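PDB 4RKS: putative uncharacterized protein Ta1305 from Thermoplasma acidophilum, which phosphorylates (R)-mevalonate with ATP to give mevalonate 3-phosphate, a step of the alternative mevalonate pathway to isoprenoids in extreme acidophiles. Local coordinates for residues S194-A199 and K322-I327; K285-A290 and V301-E306. All blocks are in the same frame, centred on the assembly; numbering follows the deposited sequence.

Contact 1. Residues S194-A199 and K322-I327; sequences SIVAFA and KKMLRI
Ile-195 and Leu-325 exchange backbone hydrogen bonds in both directions: Ile-195 N reaches Leu-325 O at 3.0 Å with an almost straight N-H, and Leu-325 N returns to Ile-195 O at 2.7 Å. Ala-197 and Lys-323 form the next such pair, each N-H bound to the other's carbonyl, while Val-196 faces Met-324 between them as a non-hydrogen-bonded pair. Side chains then sort onto two faces. On one, Met-324 starts with CG anti to the backbone N (chi1 -177°) and bends at chi2 and chi3, bringing SD to 3.9 Å from Ser-194 CB and to 4.1 Å from Val-196 CG2. Farther along, Lys-322 runs beside Phe-198, with Lys-322 CG 3.7 Å from Phe-198 CE2. Its amine then turns to Phe-312 O. Helix 308-312 covers Val-196 and Met-324. On the other face Leu-325 CD1 packs on Ala-197 CB at 3.6 Å, and the CD1 methyls of Ile-195 and Ile-327 meet near strand 53-59, where Ile-195 and Ile-327 both touch Ile-56. An antiparallel ladder with a helix packed on one face fits the alpha+beta build of the C-terminal half of GHMP kinases.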
ATOM      1  N   SER A 194      14.619  -8.291   5.528  1.00 23.87           N
ATOM      2  CA  SER A 194      14.644  -6.977   4.910  1.00 25.40           C
ATOM      3  C   SER A 194      14.134  -7.104   3.496  1.00 22.00           C
ATOM      4  O   SER A 194      14.055  -8.199   2.953  1.00 27.84           O
ATOM      5  CB  SER A 194      16.060  -6.374   4.907  1.00 26.01           C
ATOM      6  OG  SER A 194      16.648  -6.419   6.197  1.00 31.88           O
ATOM      7  N   ILE A 195      13.798  -5.971   2.895  1.00 24.36           N
ATOM      8  CA  ILE A 195      13.447  -5.948   1.489  1.00 24.83           C
ATOM      9  C   ILE A 195      14.366  -4.984   0.759  1.00 26.06           C
ATOM     10  O   ILE A 195      14.455  -3.803   1.117  1.00 28.39           O
ATOM     11  CB  ILE A 195      11.970  -5.549   1.283  1.00 22.78           C
ATOM     12  CG1 ILE A 195      11.057  -6.674   1.789  1.00 19.05           C
ATOM     13  CG2 ILE A 195      11.681  -5.263  -0.191  1.00 23.94           C
ATOM     14  CD1 ILE A 195       9.579  -6.336   1.775  1.00 19.46           C
ATOM     15  N   VAL A 196      15.082  -5.479  -0.243  1.00 20.82           N
ATOM     16  CA  VAL A 196      15.840  -4.568  -1.094  1.00 22.03           C
ATOM     17  C   VAL A 196      15.006  -4.197  -2.322  1.00 20.45           C
ATOM     18  O   VAL A 196      14.656  -5.048  -3.137  1.00 23.65           O
ATOM     19  CB  VAL A 196      17.195  -5.166  -1.536  1.00 26.69           C
ATOM     20  CG1 VAL A 196      17.985  -4.132  -2.359  1.00 25.46           C
ATOM     21  CG2 VAL A 196      17.989  -5.597  -0.323  1.00 25.67           C
ATOM     22  N   ALA A 197      14.688  -2.914  -2.449  1.00 27.10           N
ATOM     23  CA  ALA A 197      13.889  -2.453  -3.580  1.00 20.32           C
ATOM     24  C   ALA A 197      14.783  -1.970  -4.726  1.00 28.79           C
ATOM     25  O   ALA A 197      15.657  -1.117  -4.542  1.00 28.98           O
ATOM     26  CB  ALA A 197      12.931  -1.342  -3.140  1.00 19.77           C
ATOM     27  N   PHE A 198      14.554  -2.525  -5.909  1.00 32.26           N
ATOM     28  CA  PHE A 198      15.256  -2.089  -7.100  1.00 30.24           C
ATOM     29  C   PHE A 198      14.317  -1.277  -7.966  1.00 27.66           C
ATOM     30  O   PHE A 198      13.384  -1.825  -8.566  1.00 23.92           O
ATOM     31  CB  PHE A 198      15.800  -3.291  -7.872  1.00 26.12           C
ATOM     32  CG  PHE A 198      16.839  -4.077  -7.110  1.00 35.47           C
ATOM     33  CD1 PHE A 198      16.464  -5.049  -6.200  1.00 28.76           C
ATOM     34  CD2 PHE A 198      18.192  -3.835  -7.305  1.00 40.78           C
ATOM     35  CE1 PHE A 198      17.413  -5.772  -5.504  1.00 36.68           C
ATOM     36  CE2 PHE A 198      19.147  -4.550  -6.605  1.00 46.40           C
ATOM     37  CZ  PHE A 198      18.759  -5.522  -5.708  1.00 45.78           C
ATOM     38  N   ALA A 199      14.575   0.031  -8.035  1.00 28.21           N
ATOM     39  CA  ALA A 199      13.722   0.962  -8.772  1.00 27.36           C
ATOM     40  C   ALA A 199      14.239   1.236 -10.194  1.00 35.38           C
ATOM     41  O   ALA A 199      15.331   1.764 -10.365  1.00 35.45           O
ATOM     42  CB  ALA A 199      13.597   2.267  -7.994  1.00 26.71           C
ATOM     43  N   LYS A 322      18.744   1.577  -5.720  1.00 41.21           N
ATOM     44  CA  LYS A 322      18.460   0.644  -4.641  1.00 37.90           C
ATOM     45  C   LYS A 322      18.048   1.317  -3.333  1.00 36.44           C
ATOM     46  O   LYS A 322      18.596   2.347  -2.946  1.00 33.89           O
ATOM     47  CB  LYS A 322      19.683  -0.249  -4.398  1.00 40.58           C
ATOM     48  CG  LYS A 322      20.082  -1.087  -5.605  1.00 45.83           C
ATOM     49  CD  LYS A 322      21.422  -1.777  -5.389  1.00 52.73           C
ATOM     50  CE  LYS A 322      22.584  -0.779  -5.399  1.00 52.27           C
ATOM     51  NZ  LYS A 322      23.922  -1.430  -5.204  1.00 50.32           N
ATOM     52  N   LYS A 323      17.075   0.722  -2.651  1.00 31.93           N
ATOM     53  CA  LYS A 323      16.699   1.162  -1.313  1.00 32.19           C
ATOM     54  C   LYS A 323      16.582  -0.029  -0.373  1.00 25.84           C
ATOM     55  O   LYS A 323      16.099  -1.097  -0.766  1.00 26.68           O
ATOM     56  CB  LYS A 323      15.372   1.924  -1.338  1.00 36.37           C
ATOM     57  CG  LYS A 323      15.470   3.351  -0.865  1.00 46.00           C
ATOM     58  CD  LYS A 323      16.036   4.246  -1.947  1.00 54.62           C
ATOM     59  CE  LYS A 323      16.093   5.698  -1.489  1.00 60.06           C
ATOM     60  NZ  LYS A 323      16.613   6.616  -2.544  1.00 61.29           N
ATOM     61  N   MET A 324      17.010   0.162   0.868  1.00 24.72           N
ATOM     62  CA  MET A 324      16.872  -0.866   1.889  1.00 25.35           C
ATOM     63  C   MET A 324      15.597  -0.605   2.686  1.00 24.54           C
ATOM     64  O   MET A 324      15.470   0.434   3.334  1.00 22.87           O
ATOM     65  CB  MET A 324      18.093  -0.879   2.814  1.00 23.40           C
ATOM     66  CG  MET A 324      18.069  -1.970   3.880  1.00 25.66           C
ATOM     67  SD  MET A 324      18.289  -3.642   3.233  1.00 34.68           S
ATOM     68  CE  MET A 324      20.032  -3.589   2.779  1.00 30.91           C
ATOM     69  N   LEU A 325      14.667  -1.555   2.642  1.00 26.72           N
ATOM     70  CA  LEU A 325      13.350  -1.393   3.260  1.00 22.92           C
ATOM     71  C   LEU A 325      13.096  -2.378   4.401  1.00 24.26           C
ATOM     72  O   LEU A 325      13.736  -3.424   4.494  1.00 22.59           O
ATOM     73  CB  LEU A 325      12.250  -1.559   2.205  1.00 24.53           C
ATOM     74  CG  LEU A 325      12.318  -0.715   0.931  1.00 18.24           C
ATOM     75  CD1 LEU A 325      11.159  -1.043  -0.011  1.00 21.27           C
ATOM     76  CD2 LEU A 325      12.325   0.765   1.266  1.00 25.71           C
ATOM     77  N   ARG A 326      12.133  -2.050   5.259  1.00 20.47           N
ATOM     78  CA  ARG A 326      11.719  -2.966   6.309  1.00 22.29           C
ATOM     79  C   ARG A 326      10.212  -2.867   6.566  1.00 20.25           C
ATOM     80  O   ARG A 326       9.586  -1.856   6.245  1.00 19.04           O
ATOM     81  CB  ARG A 326      12.492  -2.694   7.601  1.00 29.26           C
ATOM     82  CG  ARG A 326      12.288  -1.318   8.182  1.00 47.90           C
ATOM     83  CD  ARG A 326      12.686  -1.284   9.655  1.00 61.40           C
ATOM     84  NE  ARG A 326      14.002  -1.876   9.893  1.00 67.54           N
ATOM     85  CZ  ARG A 326      14.646  -1.818  11.055  1.00 66.71           C
ATOM     86  NH1 ARG A 326      14.099  -1.191  12.090  1.00 61.47           N
ATOM     87  NH2 ARG A 326      15.841  -2.383  11.181  1.00 67.79           N
ATOM     88  N   ILE A 327       9.641  -3.914   7.150  1.00 18.24           N
ATOM     89  CA  ILE A 327       8.203  -3.934   7.464  1.00 21.13           C
ATOM     90  C   ILE A 327       7.928  -3.041   8.669  1.00 19.57           C
ATOM     91  O   ILE A 327       8.615  -3.157   9.665  1.00 17.33           O
ATOM     92  CB  ILE A 327       7.699  -5.354   7.779  1.00 25.48           C
ATOM     93  CG1 ILE A 327       8.003  -6.320   6.629  1.00 35.82           C
ATOM     94  CG2 ILE A 327       6.210  -5.341   8.154  1.00 22.04           C
ATOM     95  CD1 ILE A 327       7.799  -5.744   5.285  1.00 40.73           C
TER

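Contact 2. Residues K285-A290 and V301-E306; sequences KDYWNA and VAVESE
Trp-288 lays the outer rim of its six-membered ring against Ala-302, with CH2 3.8 Å from Ala-302 CB and CZ3 3.7 Å from Ala-302 O. The indole meets that carbonyl obliquely, while Glu-304 N lies at the ring edge, near its plane. CG stands anti to the backbone N (chi1 180°), which swings the ring alongside the facing strand although the CB itself does not point there. Beyond the contact, NE1 donates to Asp-248, and Lys-244 of the same helix 243-262 makes both a cation-pi contact with the ring and a salt bridge with Glu-304 OE2. The other carboxylate oxygen works through water: a single molecule donates to Trp-288 O at 2.7 Å and to Glu-304 OE1, and accepts the N-H of Glu-304, so that one water links the backbones of Trp-288 and Glu-304 with the Glu-304 carboxylate. Trp-288 immediately precedes strand 289-292, which forms a beta hairpin with strand 298-304 in the C-terminal domain. Toward the turn the pairing becomes direct: Ala-302 N gives a 2.8 Å bond to Ala-290 O, whereas the return from Ala-290 N to Ala-302 O is weak at 3.3 Å. Ala-302 O also receives a CA-H contact from Asn-289. The Asn-289 CB packs 3.9 Å from Val-301 CG1, and its amide is held by Arg-284 at OD1 and by Leu-280 O at ND2. Tyr-287 takes the crowded chi1 of 59°, with CG between backbone N and carbonyl carbon, and its CE2 edge meets Val-303 CG2 at 3.9 Å. Leu-311 and Arg-310 of helix 308-312 touch the tyrosine, and Ala-308 of the same helix touches Val-303.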
ATOM      1  N   LYS A 285      19.979 -20.122  -5.277  1.00 41.07           N
ATOM      2  CA  LYS A 285      20.598 -21.406  -4.965  1.00 39.13           C
ATOM      3  C   LYS A 285      21.685 -21.242  -3.903  1.00 37.79           C
ATOM      4  O   LYS A 285      22.047 -22.198  -3.221  1.00 39.89           O
ATOM      5  CB  LYS A 285      21.168 -22.034  -6.234  1.00 39.65           C
ATOM      6  CG  LYS A 285      20.113 -22.336  -7.293  1.00 44.79           C
ATOM      7  CD  LYS A 285      20.756 -22.847  -8.575  1.00 60.42           C
ATOM      8  CE  LYS A 285      21.824 -21.878  -9.079  1.00 70.41           C
ATOM      9  NZ  LYS A 285      22.429 -22.310 -10.373  1.00 75.64           N
ATOM     10  N   ASP A 286      22.173 -20.012  -3.759  1.00 36.17           N
ATOM     11  CA  ASP A 286      23.233 -19.678  -2.810  1.00 37.76           C
ATOM     12  C   ASP A 286      22.656 -19.241  -1.450  1.00 38.25           C
ATOM     13  O   ASP A 286      23.022 -19.783  -0.402  1.00 34.79           O
ATOM     14  CB  ASP A 286      24.131 -18.585  -3.418  1.00 40.07           C
ATOM     15  CG  ASP A 286      25.282 -18.175  -2.506  1.00 40.35           C
ATOM     16  OD1 ASP A 286      25.588 -18.900  -1.546  1.00 39.46           O
ATOM     17  OD2 ASP A 286      25.885 -17.114  -2.763  1.00 48.50           O
ATOM     18  N   TYR A 287      21.759 -18.256  -1.466  1.00 34.20           N
ATOM     19  CA  TYR A 287      21.031 -17.893  -0.262  1.00 28.65           C
ATOM     20  C   TYR A 287      19.588 -17.535  -0.613  1.00 31.31           C
ATOM     21  O   TYR A 287      19.292 -17.185  -1.749  1.00 30.93           O
ATOM     22  CB  TYR A 287      21.723 -16.747   0.478  1.00 27.40           C
ATOM     23  CG  TYR A 287      21.906 -15.446  -0.286  1.00 28.25           C
ATOM     24  CD1 TYR A 287      23.021 -15.240  -1.096  1.00 35.74           C
ATOM     25  CD2 TYR A 287      20.985 -14.403  -0.160  1.00 31.70           C
ATOM     26  CE1 TYR A 287      23.200 -14.042  -1.777  1.00 31.64           C
ATOM     27  CE2 TYR A 287      21.154 -13.207  -0.834  1.00 34.05           C
ATOM     28  CZ  TYR A 287      22.261 -13.031  -1.644  1.00 32.02           C
ATOM     29  OH  TYR A 287      22.427 -11.836  -2.314  1.00 30.40           O
ATOM     30  N   TRP A 288      18.689 -17.643   0.360  1.00 30.16           N
ATOM     31  CA  TRP A 288      17.268 -17.456   0.087  1.00 25.05           C
ATOM     32  C   TRP A 288      16.924 -16.031  -0.340  1.00 25.41           C
ATOM     33  O   TRP A 288      17.410 -15.047   0.229  1.00 23.93           O
ATOM     34  CB  TRP A 288      16.428 -17.827   1.308  1.00 32.71           C
ATOM     35  CG  TRP A 288      14.944 -17.641   1.084  1.00 25.79           C
ATOM     36  CD1 TRP A 288      14.075 -18.538   0.516  1.00 27.68           C
ATOM     37  CD2 TRP A 288      14.165 -16.482   1.413  1.00 25.34           C
ATOM     38  NE1 TRP A 288      12.796 -18.002   0.476  1.00 27.90           N
ATOM     39  CE2 TRP A 288      12.830 -16.745   1.020  1.00 23.21           C
ATOM     40  CE3 TRP A 288      14.465 -15.246   2.003  1.00 27.02           C
ATOM     41  CZ2 TRP A 288      11.803 -15.822   1.213  1.00 25.49           C
ATOM     42  CZ3 TRP A 288      13.443 -14.331   2.183  1.00 24.69           C
ATOM     43  CH2 TRP A 288      12.129 -14.621   1.783  1.00 24.57           C
ATOM     44  N   ASN A 289      16.087 -15.933  -1.358  1.00 28.79           N
ATOM     45  CA  ASN A 289      15.379 -14.696  -1.640  1.00 24.72           C
ATOM     46  C   ASN A 289      14.059 -15.029  -2.301  1.00 29.96           C
ATOM     47  O   ASN A 289      13.845 -16.164  -2.737  1.00 27.35           O
ATOM     48  CB  ASN A 289      16.193 -13.758  -2.529  1.00 26.08           C
ATOM     49  CG  ASN A 289      16.233 -14.208  -3.977  1.00 29.98           C
ATOM     50  OD1 ASN A 289      15.254 -14.072  -4.718  1.00 34.35           O
ATOM     51  ND2 ASN A 289      17.372 -14.751  -4.389  1.00 30.75           N
ATOM     52  N   ALA A 290      13.187 -14.027  -2.362  1.00 27.84           N
ATOM     53  CA  ALA A 290      11.936 -14.082  -3.118  1.00 29.19           C
ATOM     54  C   ALA A 290      11.617 -12.661  -3.544  1.00 26.85           C
ATOM     55  O   ALA A 290      11.894 -11.719  -2.790  1.00 25.59           O
ATOM     56  CB  ALA A 290      10.808 -14.665  -2.282  1.00 22.77           C
ATOM     57  N   VAL A 301      12.758  -7.248  -3.321  1.00 25.10           N
ATOM     58  CA  VAL A 301      13.371  -8.532  -2.996  1.00 25.12           C
ATOM     59  C   VAL A 301      13.488  -8.757  -1.493  1.00 28.89           C
ATOM     60  O   VAL A 301      14.263  -8.080  -0.797  1.00 25.46           O
ATOM     61  CB  VAL A 301      14.764  -8.659  -3.648  1.00 27.04           C
ATOM     62  CG1 VAL A 301      15.298 -10.055  -3.465  1.00 28.47           C
ATOM     63  CG2 VAL A 301      14.668  -8.335  -5.119  1.00 22.53           C
ATOM     64  N   ALA A 302      12.694  -9.708  -1.003  1.00 24.98           N
ATOM     65  CA  ALA A 302      12.783 -10.160   0.373  1.00 22.38           C
ATOM     66  C   ALA A 302      14.053 -10.965   0.579  1.00 26.44           C
ATOM     67  O   ALA A 302      14.421 -11.773  -0.271  1.00 25.45           O
ATOM     68  CB  ALA A 302      11.569 -10.996   0.743  1.00 26.46           C
ATOM     69  N   VAL A 303      14.696 -10.769   1.725  1.00 27.36           N
ATOM     70  CA  VAL A 303      15.942 -11.450   2.022  1.00 25.49           C
ATOM     71  C   VAL A 303      16.136 -11.537   3.538  1.00 22.00           C
ATOM     72  O   VAL A 303      15.638 -10.687   4.293  1.00 23.79           O
ATOM     73  CB  VAL A 303      17.147 -10.717   1.353  1.00 27.87           C
ATOM     74  CG1 VAL A 303      17.324  -9.324   1.939  1.00 24.15           C
ATOM     75  CG2 VAL A 303      18.453 -11.515   1.464  1.00 29.16           C
ATOM     76  N   GLU A 304      16.857 -12.559   3.991  1.00 21.84           N
ATOM     77  CA  GLU A 304      17.216 -12.641   5.404  1.00 27.21           C
ATOM     78  C   GLU A 304      18.190 -11.522   5.752  1.00 26.21           C
ATOM     79  O   GLU A 304      19.047 -11.144   4.941  1.00 27.18           O
ATOM     80  CB  GLU A 304      17.806 -14.001   5.743  1.00 31.99           C
ATOM     81  CG  GLU A 304      16.799 -15.123   5.690  1.00 24.12           C
ATOM     82  CD  GLU A 304      17.466 -16.487   5.573  1.00 29.71           C
ATOM     83  OE1 GLU A 304      18.249 -16.681   4.621  1.00 35.77           O
ATOM     84  OE2 GLU A 304      17.204 -17.361   6.425  1.00 33.65           O
ATOM     85  N   SER A 305      18.050 -10.990   6.960  1.00 24.65           N
ATOM     86  CA  SER A 305      18.791  -9.802   7.357  1.00 31.43           C
ATOM     87  C   SER A 305      20.301  -9.991   7.183  1.00 31.60           C
ATOM     88  O   SER A 305      21.000  -9.071   6.748  1.00 31.33           O
ATOM     89  CB  SER A 305      18.453  -9.420   8.801  1.00 38.98           C
ATOM     90  OG  SER A 305      17.249  -8.663   8.839  1.00 51.82           O
ATOM     91  N   GLU A 306      20.782 -11.194   7.481  1.00 28.60           N
ATOM     92  CA  GLU A 306      22.210 -11.499   7.406  1.00 32.24           C
ATOM     93  C   GLU A 306      22.764 -11.363   5.980  1.00 31.32           C
ATOM     94  O   GLU A 306      23.961 -11.156   5.794  1.00 31.04           O
ATOM     95  CB  GLU A 306      22.469 -12.901   7.945  1.00 30.08           C
ATOM     96  CG  GLU A 306      21.363 -13.893   7.633  1.00 51.84           C
ATOM     97  CD  GLU A 306      21.653 -15.284   8.177  1.00 63.44           C
ATOM     98  OE1 GLU A 306      22.847 -15.642   8.300  1.00 71.39           O
ATOM     99  OE2 GLU A 306      20.685 -16.019   8.480  1.00 62.04           O
TER
HETATM  100  O   HOH W   1      18.413 -14.745   2.706  1.00 23.49           O
HETATM  101  O   HOH W   2      19.494 -18.243   3.235  1.00 32.33           O

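Overall arrangement
Contact 1 and contact 2 are neighbouring steps across one antiparallel array, because strands 193-199 and 298-304 pair with each other; probable hydrogen bonds from Val-196 N to Val-301 O and Ser-194 N to Val-303 O join them. Contact 1 closes residues distant in sequence with a regular ladder and mostly apolar packing, is only partly buried, and has the side chain of Ile-195 about 12 Å from the bound mevalonate. Contact 2 is a local hairpin farther from the chain's centre, yet buried by helices; its few backbone bonds are supplemented by aromatic rings and a water bridge. Helix 308-312 touches both.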